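Local coordinates for protein benzoate transport porin BenP (Acinetobacter baumannii AB307-0294, PDB 5DL8) that probably forms an OprD-family beta-barrel pore through the outer membrane, through which small solutes, perhaps benzoate among them, would pass, at residues L67-D71 and K72-I76; V142-R146 and Q147-S151; G220-E223 and D224-N227; P294-D297 and G298-E302. All blocks are in the same frame, centred on the assembly; numbering follows the deposited sequence.

Contact 1 (L67-D71 and K72-I76)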
# COMPACT_ATOMS: atom_id res chain seq x y z
N LEU A 67 10.59 35.57 8.40
CA LEU A 67 9.30 36.10 7.80
C LEU A 67 8.01 35.64 8.47
O LEU A 67 7.66 34.45 8.39
CB LEU A 67 9.12 35.67 6.35
CG LEU A 67 9.57 36.59 5.22
CD1 LEU A 67 10.66 35.89 4.40
CD2 LEU A 67 8.34 36.98 4.37
N VAL A 68 7.31 36.58 9.10
CA VAL A 68 6.04 36.33 9.72
C VAL A 68 5.00 37.15 8.92
O VAL A 68 5.21 38.35 8.69
CB VAL A 68 6.08 36.69 11.25
CG1 VAL A 68 4.68 36.63 11.88
CG2 VAL A 68 7.10 35.85 12.02
N ILE A 69 3.92 36.52 8.49
CA ILE A 69 2.85 37.12 7.67
C ILE A 69 1.53 36.82 8.36
O ILE A 69 1.19 35.67 8.58
CB ILE A 69 2.86 36.54 6.23
CG1 ILE A 69 4.22 36.78 5.59
CG2 ILE A 69 1.81 37.14 5.32
CD1 ILE A 69 4.33 36.20 4.20
N ALA A 70 0.84 37.89 8.75
CA ALA A 70 -0.37 37.83 9.58
C ALA A 70 -0.21 36.91 10.80
O ALA A 70 -0.99 35.97 10.95
CB ALA A 70 -1.56 37.39 8.74
N ASP A 71 0.82 37.15 11.62
CA ASP A 71 1.10 36.38 12.89
C ASP A 71 1.55 34.92 12.73
O ASP A 71 1.79 34.26 13.75
CB ASP A 71 -0.08 36.44 13.90
CG ASP A 71 -0.29 37.83 14.46
OD1 ASP A 71 0.64 38.63 14.52
OD2 ASP A 71 -1.41 38.15 14.90
N LYS A 72 1.75 34.44 11.49
CA LYS A 72 2.27 33.08 11.20
C LYS A 72 3.62 33.08 10.48
O LYS A 72 3.76 33.71 9.41
CB LYS A 72 1.32 32.27 10.27
CG LYS A 72 -0.15 32.44 10.51
CD LYS A 72 -0.50 31.68 11.77
CE LYS A 72 -1.93 32.01 12.19
NZ LYS A 72 -2.21 31.11 13.33
N PRO A 73 4.59 32.29 10.99
CA PRO A 73 5.86 32.25 10.29
C PRO A 73 5.84 31.45 9.00
O PRO A 73 5.08 30.47 8.85
CB PRO A 73 6.81 31.60 11.33
CG PRO A 73 5.93 30.89 12.30
CD PRO A 73 4.68 31.71 12.35
N ILE A 74 6.63 31.88 8.03
CA ILE A 74 7.02 30.98 6.93
C ILE A 74 8.04 30.03 7.52
O ILE A 74 8.89 30.46 8.32
CB ILE A 74 7.57 31.74 5.68
CG1 ILE A 74 6.40 32.17 4.79
CG2 ILE A 74 8.49 30.84 4.82
CD1 ILE A 74 6.69 33.40 3.92
N THR A 75 7.97 28.75 7.14
CA THR A 75 8.78 27.66 7.78
C THR A 75 9.49 26.83 6.72
O THR A 75 9.00 26.72 5.61
CB THR A 75 7.97 26.71 8.71
OG1 THR A 75 6.91 26.08 7.96
CG2 THR A 75 7.34 27.45 9.86
N ILE A 76 10.69 26.34 7.05
CA ILE A 76 11.49 25.45 6.18
C ILE A 76 11.88 24.15 6.92
O ILE A 76 12.11 24.17 8.14
CB ILE A 76 12.80 26.08 5.62
CG1 ILE A 76 13.55 26.85 6.74
CG2 ILE A 76 12.50 26.97 4.43
CD1 ILE A 76 15.06 26.81 6.64

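Contact 2 (V142-R146 and Q147-S151)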
# COMPACT_ATOMS: atom_id res chain seq x y z
N VAL A 142 1.38 3.55 0.97
CA VAL A 142 2.45 2.81 1.71
C VAL A 142 2.67 1.40 1.04
O VAL A 142 1.59 0.72 1.01
CB VAL A 142 1.94 2.56 3.18
CG1 VAL A 142 3.04 1.95 4.10
CG2 VAL A 142 1.32 3.85 3.74
N ASP A 143 3.86 0.97 0.42
CA ASP A 143 4.01 -0.47 0.27
C ASP A 143 5.21 -1.03 1.09
O ASP A 143 6.37 -1.12 0.59
CB ASP A 143 4.14 -0.89 -1.18
CG ASP A 143 4.04 -2.40 -1.34
OD1 ASP A 143 3.86 -3.15 -0.29
OD2 ASP A 143 4.15 -2.90 -2.47
N ALA A 144 4.84 -1.48 2.27
CA ALA A 144 5.79 -2.20 3.19
C ALA A 144 5.60 -3.72 3.22
O ALA A 144 5.99 -4.35 4.16
CB ALA A 144 5.63 -1.59 4.64
N SER A 145 5.05 -4.33 2.21
CA SER A 145 4.63 -5.78 2.25
C SER A 145 5.86 -6.79 2.06
O SER A 145 5.81 -8.10 2.34
CB SER A 145 3.53 -6.01 1.16
OG SER A 145 4.10 -5.84 -0.17
N ARG A 146 6.98 -6.24 1.60
CA ARG A 146 8.07 -7.15 1.19
C ARG A 146 9.39 -6.80 1.93
O ARG A 146 9.42 -6.96 3.15
CB ARG A 146 8.18 -7.16 -0.34
CG ARG A 146 6.97 -7.63 -1.14
CD ARG A 146 6.51 -8.97 -0.69
NE ARG A 146 5.70 -9.65 -1.70
CZ ARG A 146 4.42 -9.36 -2.05
NH1 ARG A 146 3.72 -8.33 -1.52
NH2 ARG A 146 3.86 -10.08 -3.02
N GLN A 147 10.38 -6.25 1.22
CA GLN A 147 11.61 -5.87 1.84
C GLN A 147 11.73 -4.35 1.90
O GLN A 147 11.14 -3.73 2.81
CB GLN A 147 12.80 -6.59 1.16
CG GLN A 147 14.17 -6.30 1.70
CD GLN A 147 14.26 -6.32 3.22
OE1 GLN A 147 13.87 -5.35 3.87
NE2 GLN A 147 14.85 -7.38 3.79
N LEU A 148 12.41 -3.72 0.96
CA LEU A 148 12.46 -2.19 0.99
C LEU A 148 11.06 -1.58 0.57
O LEU A 148 10.18 -2.32 0.05
CB LEU A 148 13.65 -1.66 0.23
CG LEU A 148 15.03 -2.27 0.61
CD1 LEU A 148 16.17 -1.53 -0.09
CD2 LEU A 148 15.17 -2.18 2.15
N LEU A 149 10.86 -0.30 0.86
CA LEU A 149 9.54 0.41 0.76
C LEU A 149 9.49 1.35 -0.47
O LEU A 149 10.46 2.06 -0.87
CB LEU A 149 9.37 1.28 1.96
CG LEU A 149 8.85 0.75 3.30
CD1 LEU A 149 9.27 -0.63 3.64
CD2 LEU A 149 9.12 1.70 4.47
N THR A 150 8.36 1.31 -1.14
CA THR A 150 8.03 2.20 -2.28
C THR A 150 7.98 3.65 -1.79
O THR A 150 7.47 3.95 -0.70
CB THR A 150 6.69 1.74 -2.89
OG1 THR A 150 6.83 0.35 -3.16
CG2 THR A 150 6.24 2.50 -4.22
N SER A 151 8.59 4.55 -2.53
CA SER A 151 8.36 5.98 -2.41
C SER A 151 8.23 6.59 -3.80
O SER A 151 8.33 5.85 -4.82
CB SER A 151 9.50 6.57 -1.61
OG SER A 151 10.73 6.54 -2.32
O HOH W 1 7.80 -3.53 0.55

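Contact 3 (G220-E223 and D224-N227)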
# COMPACT_ATOMS: atom_id res chain seq x y z
N GLY A 220 -7.31 11.28 -9.75
CA GLY A 220 -5.94 11.11 -10.28
C GLY A 220 -5.88 11.04 -11.81
O GLY A 220 -6.53 10.19 -12.40
N ASN A 221 -5.09 11.93 -12.39
CA ASN A 221 -4.92 11.98 -13.86
C ASN A 221 -3.55 11.38 -14.10
O ASN A 221 -2.50 12.03 -13.89
CB ASN A 221 -5.12 13.43 -14.44
CG ASN A 221 -4.54 13.62 -15.83
OD1 ASN A 221 -3.82 14.53 -16.03
ND2 ASN A 221 -4.80 12.77 -16.73
N LEU A 222 -3.54 10.11 -14.47
CA LEU A 222 -2.28 9.47 -14.77
C LEU A 222 -1.97 9.70 -16.26
O LEU A 222 -2.49 9.02 -17.03
CB LEU A 222 -2.36 7.96 -14.29
CG LEU A 222 -1.11 7.12 -14.30
CD1 LEU A 222 0.08 7.69 -13.55
CD2 LEU A 222 -1.47 5.74 -13.81
N GLU A 223 -1.22 10.72 -16.62
CA GLU A 223 -1.17 11.15 -18.03
C GLU A 223 -0.90 10.04 -19.03
O GLU A 223 0.03 9.25 -18.80
CB GLU A 223 -0.17 12.27 -18.24
CG GLU A 223 -0.50 13.57 -17.52
CD GLU A 223 0.55 14.65 -17.73
OE1 GLU A 223 1.40 14.51 -18.65
OE2 GLU A 223 0.58 15.62 -16.96
N ASP A 224 -1.73 9.92 -20.08
CA ASP A 224 -1.59 8.97 -21.27
C ASP A 224 -1.91 7.52 -20.92
O ASP A 224 -1.82 6.64 -21.75
CB ASP A 224 -0.15 8.95 -21.89
CG ASP A 224 0.60 10.33 -21.83
OD1 ASP A 224 0.06 11.16 -22.58
OD2 ASP A 224 1.69 10.53 -21.05
N LEU A 225 -2.24 7.26 -19.64
CA LEU A 225 -2.68 5.91 -19.22
C LEU A 225 -4.22 5.91 -18.89
O LEU A 225 -5.03 5.40 -19.67
CB LEU A 225 -1.78 5.38 -18.08
CG LEU A 225 -0.26 5.55 -18.28
CD1 LEU A 225 0.57 4.94 -17.14
CD2 LEU A 225 0.11 4.83 -19.56
N TYR A 226 -4.63 6.51 -17.78
CA TYR A 226 -6.03 6.48 -17.33
C TYR A 226 -6.28 7.53 -16.22
O TYR A 226 -5.35 8.05 -15.55
CB TYR A 226 -6.46 5.05 -16.92
CG TYR A 226 -5.69 4.42 -15.72
CD1 TYR A 226 -6.10 4.62 -14.40
CD2 TYR A 226 -4.61 3.53 -15.93
CE1 TYR A 226 -5.37 4.05 -13.30
CE2 TYR A 226 -3.92 2.95 -14.90
CZ TYR A 226 -4.26 3.22 -13.60
OH TYR A 226 -3.58 2.60 -12.58
N ASN A 227 -7.53 7.85 -16.10
CA ASN A 227 -8.06 8.77 -15.07
C ASN A 227 -8.88 8.04 -14.07
O ASN A 227 -9.64 7.16 -14.39
CB ASN A 227 -8.85 9.86 -15.79
CG ASN A 227 -7.95 10.69 -16.71
OD1 ASN A 227 -6.78 10.94 -16.38
ND2 ASN A 227 -8.44 11.03 -17.88

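Contact 4 (P294-D297 and G298-E302)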
# COMPACT_ATOMS: atom_id res chain seq x y z
N PRO A 294 -7.69 -1.69 -13.38
CA PRO A 294 -6.22 -1.53 -13.61
C PRO A 294 -5.40 -1.15 -12.41
O PRO A 294 -5.79 -0.35 -11.58
CB PRO A 294 -6.20 -0.34 -14.60
CG PRO A 294 -7.34 0.50 -14.17
CD PRO A 294 -8.42 -0.43 -13.69
N LEU A 295 -4.19 -1.63 -12.37
CA LEU A 295 -3.13 -1.24 -11.43
C LEU A 295 -1.91 -0.84 -12.29
O LEU A 295 -1.69 -1.42 -13.31
CB LEU A 295 -2.79 -2.48 -10.57
CG LEU A 295 -3.95 -2.56 -9.60
CD1 LEU A 295 -4.87 -3.80 -9.68
CD2 LEU A 295 -3.65 -1.98 -8.23
N PRO A 296 -1.15 0.18 -11.88
CA PRO A 296 0.05 0.51 -12.48
C PRO A 296 1.12 -0.61 -12.36
O PRO A 296 1.00 -1.47 -11.51
CB PRO A 296 0.48 1.80 -11.82
CG PRO A 296 -0.51 2.09 -10.67
CD PRO A 296 -1.50 0.98 -10.65
N ASP A 297 2.10 -0.61 -13.28
CA ASP A 297 3.23 -1.56 -13.24
C ASP A 297 4.03 -1.30 -11.96
O ASP A 297 3.86 -0.27 -11.32
CB ASP A 297 4.21 -1.40 -14.43
CG ASP A 297 3.60 -1.61 -15.78
OD1 ASP A 297 2.70 -2.38 -15.90
OD2 ASP A 297 4.08 -1.05 -16.80
N GLY A 298 4.76 -2.27 -11.53
CA GLY A 298 5.69 -2.09 -10.38
C GLY A 298 5.08 -2.39 -9.02
O GLY A 298 5.63 -1.96 -7.94
N PHE A 299 3.94 -3.13 -9.08
CA PHE A 299 3.32 -3.81 -7.91
C PHE A 299 2.75 -2.81 -6.93
O PHE A 299 2.65 -3.08 -5.69
CB PHE A 299 4.35 -4.82 -7.20
CG PHE A 299 5.09 -5.73 -8.19
CD1 PHE A 299 4.39 -6.73 -8.90
CD2 PHE A 299 6.43 -5.48 -8.51
CE1 PHE A 299 5.06 -7.46 -9.90
CE2 PHE A 299 7.09 -6.21 -9.49
CZ PHE A 299 6.40 -7.20 -10.18
N LEU A 300 2.37 -1.63 -7.46
CA LEU A 300 1.79 -0.57 -6.59
C LEU A 300 0.45 -1.03 -6.08
O LEU A 300 -0.43 -1.30 -6.85
CB LEU A 300 1.71 0.75 -7.36
CG LEU A 300 3.02 1.19 -8.10
CD1 LEU A 300 2.94 2.63 -8.63
CD2 LEU A 300 4.18 1.03 -7.12
N PRO A 301 0.31 -1.26 -4.75
CA PRO A 301 -0.99 -1.87 -4.32
C PRO A 301 -2.06 -0.78 -4.20
O PRO A 301 -1.71 0.38 -4.02
CB PRO A 301 -0.69 -2.41 -2.89
CG PRO A 301 0.31 -1.38 -2.38
CD PRO A 301 1.22 -1.07 -3.59
N GLU A 302 -3.33 -1.17 -4.29
CA GLU A 302 -4.47 -0.22 -4.11
C GLU A 302 -5.01 -0.56 -2.74
O GLU A 302 -5.96 -1.38 -2.55
CB GLU A 302 -5.53 -0.31 -5.20
CG GLU A 302 -6.66 0.70 -5.04
CD GLU A 302 -6.06 2.07 -4.67
OE1 GLU A 302 -5.93 2.36 -3.40
OE2 GLU A 302 -5.66 2.82 -5.63

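Contact 1 (L67-D71 and K72-I76)
I69 and I74 meet methyl to methyl: CD1 of I69 lies 3.7 Å from CD1 of I74, the two side chains slanting across one another. L67 comes to the same methyl differently. It runs alongside I74, both pointing the same way, and its CD2 is 4.0 Å from I74 CD1. I74 reaches them because its CG1 branch stands anti to the carbonyl carbon (chi1 -85°), with chi2 at 154° carrying CD1 outward to both partners. Beta-branched and aliphatic residues suit these places, as they tolerate the extended backbone and offer methyls to a surface patch.

The frame is a beta hairpin closed by a type I' turn from I69 to K72, in which A70 and D71 take up backbone angles with positive phi. I69 N donates to K72 O at 3.0 Å, and K72 N returns a bond to I69 O. One step on, V68 faces P73 in a non-hydrogen-bonded pair, a place that suits proline, which has no N-H to give. Beyond it I74 N donates to L67 O (2.8 Å). Toward strand 107-123, I74 packs on L121 and K72 on Y123, whose hydroxyl is also hydrogen-bonded to I69 O.

Contact 2 (V142-R146 and Q147-S151)
A water between the two limbs is held by three backbone atoms: it donates to D143 O at 2.8 Å and to L148 O at 2.7 Å, and accepts from R146 N at 3.0 Å. It thereby joins 142-146 to 147-151 where their backbones do not bond directly. D143 is fixed on its own side as well. Its OD1 is gripped twice by S145, whose hydroxyl reaches it at 2.7 Å on the syn lone pair, while the backbone N-H of S145 arrives on the anti side, 31° out of the carboxylate plane. D143 can serve both because its CG stands anti to the backbone N (chi1 -170°); this is an Asx turn, for which the short aspartate side chain is well suited. R146 NH1 in turn donates to S145 OG, which thus links guanidinium and carboxylate. The other oxygen, OD2, forms a salt bridge with R178, so the buried charge is probably well compensated.

The turn belongs to the long loop between strands 132-133 and 151-153, near the middle of the barrel, where the chain doubles back between R146 and Q147. The apolar part is small, with L149 CD1 resting 3.9 Å from A144 CB; alanine leaves room for the leucine branch. T150 OG1 lies 3.6 Å from D143 CB. The CB of Q147 points away from 142-146, and its NE2 hydrogen-bonds S51 OG on strand 47-65.

Contact 3 (G220-E223 and D224-N227)
L222 is faced by both L225 and Y226, the classic beta bulge, here placed where the hairpin of strands 213-222 and 226-238 turns over. L222 O accepts from L225 N at 3.2 Å and, more weakly, from Y226 N, while L222 N donates to Y226 O at 2.9 Å. The chain turns through E223 and D224, the latter with positive phi.

The side chains follow from this backbone. Y226 has chi1 of 62°, which sets CG between its own backbone N and carbonyl carbon, and the ring runs alongside L222, pointing the same way. L222, with CG anti to the backbone N (chi1 -171°), lays CD2 over one ring face in a CH-pi contact, 4.1 Å from the centroid and displaced toward the rim on the side of CZ. A flat aromatic suits this place by giving the methyl a broad surface. L225 crosses L222 at a slant, its CD1 being 4.0 Å from L222 CG, and also packs on F188.

E223, its chain extended beyond CG, reaches R171 with OE2 in a salt bridge, and OE2 also hydrogen-bonds N201. On the face opposite L222 and Y226, two asparagines pair side by side. Their amides can give and take at once: N221 OD1 accepts from N201 and N227 ND2 donates to D256. Between them, N221 ND2 donates to N227 OD1 at 2.7 Å, with the two amide planes 52° apart.

Contact 4 (P294-D297 and G298-E302)
Chi1 of -50° sets L300 CG anti to the carbonyl carbon, and the extended chi2 carries CD1 on toward P296. That CD1 lies 4.0 Å from P296 CG, the leucine crossing the proline ring at about a right angle, and L300 CG rests 3.6 Å from D297 O. L295, with chi1 of -76°, directs CD2 across to the returning chain, where that methyl is 3.6 Å from L300 O and 3.9 Å from E302 CB. Leucine suits both positions, being long enough for one terminal methyl to meet the opposite limb.

The reversal lies in the loop between strands 278-288 and 319-328, which folds into the barrel interior. It passes through G298, whose phi of 90° would press any side chain against D297 O, so glycine fits there. P294, P296 and P301 restrict the backbone of the limbs.

The carboxylates find their partners elsewhere in the chain. D297 OD2 is hydrogen-bonded to the hydroxyls of S187 and T189, and E302 OE2 accepts from V139 N, while OE1 takes Y304 N. Across the turn itself, then, the limbs meet by aliphatic packing and by carbon contacts with backbone carbonyls, and the carboxylates tie the loop to other parts of the chain.

Overall arrangement
Contact 1 is the surface member, about 35 Å from the chain centre, and its hairpin is held by backbone bonds and exposed aliphatic side chains. Contacts 2 and 4, about 8 and 9 Å from the centre, are partly buried loops without regular structure; their centres lie 13 Å apart and they touch, T150 CG2 packing 3.8 Å from L300 CD2. Contact 2 relies on a carboxylate and a water, contact 4 on apolar packing. Contact 3, like contact 1 a hairpin, is partly buried, its centre about 19 Å from the chain centre, and meets contact 4 where Y226 OH lies 3.3 Å from P296 CD. It combines an amide hydrogen bond and backbone bonds with a CH-pi contact.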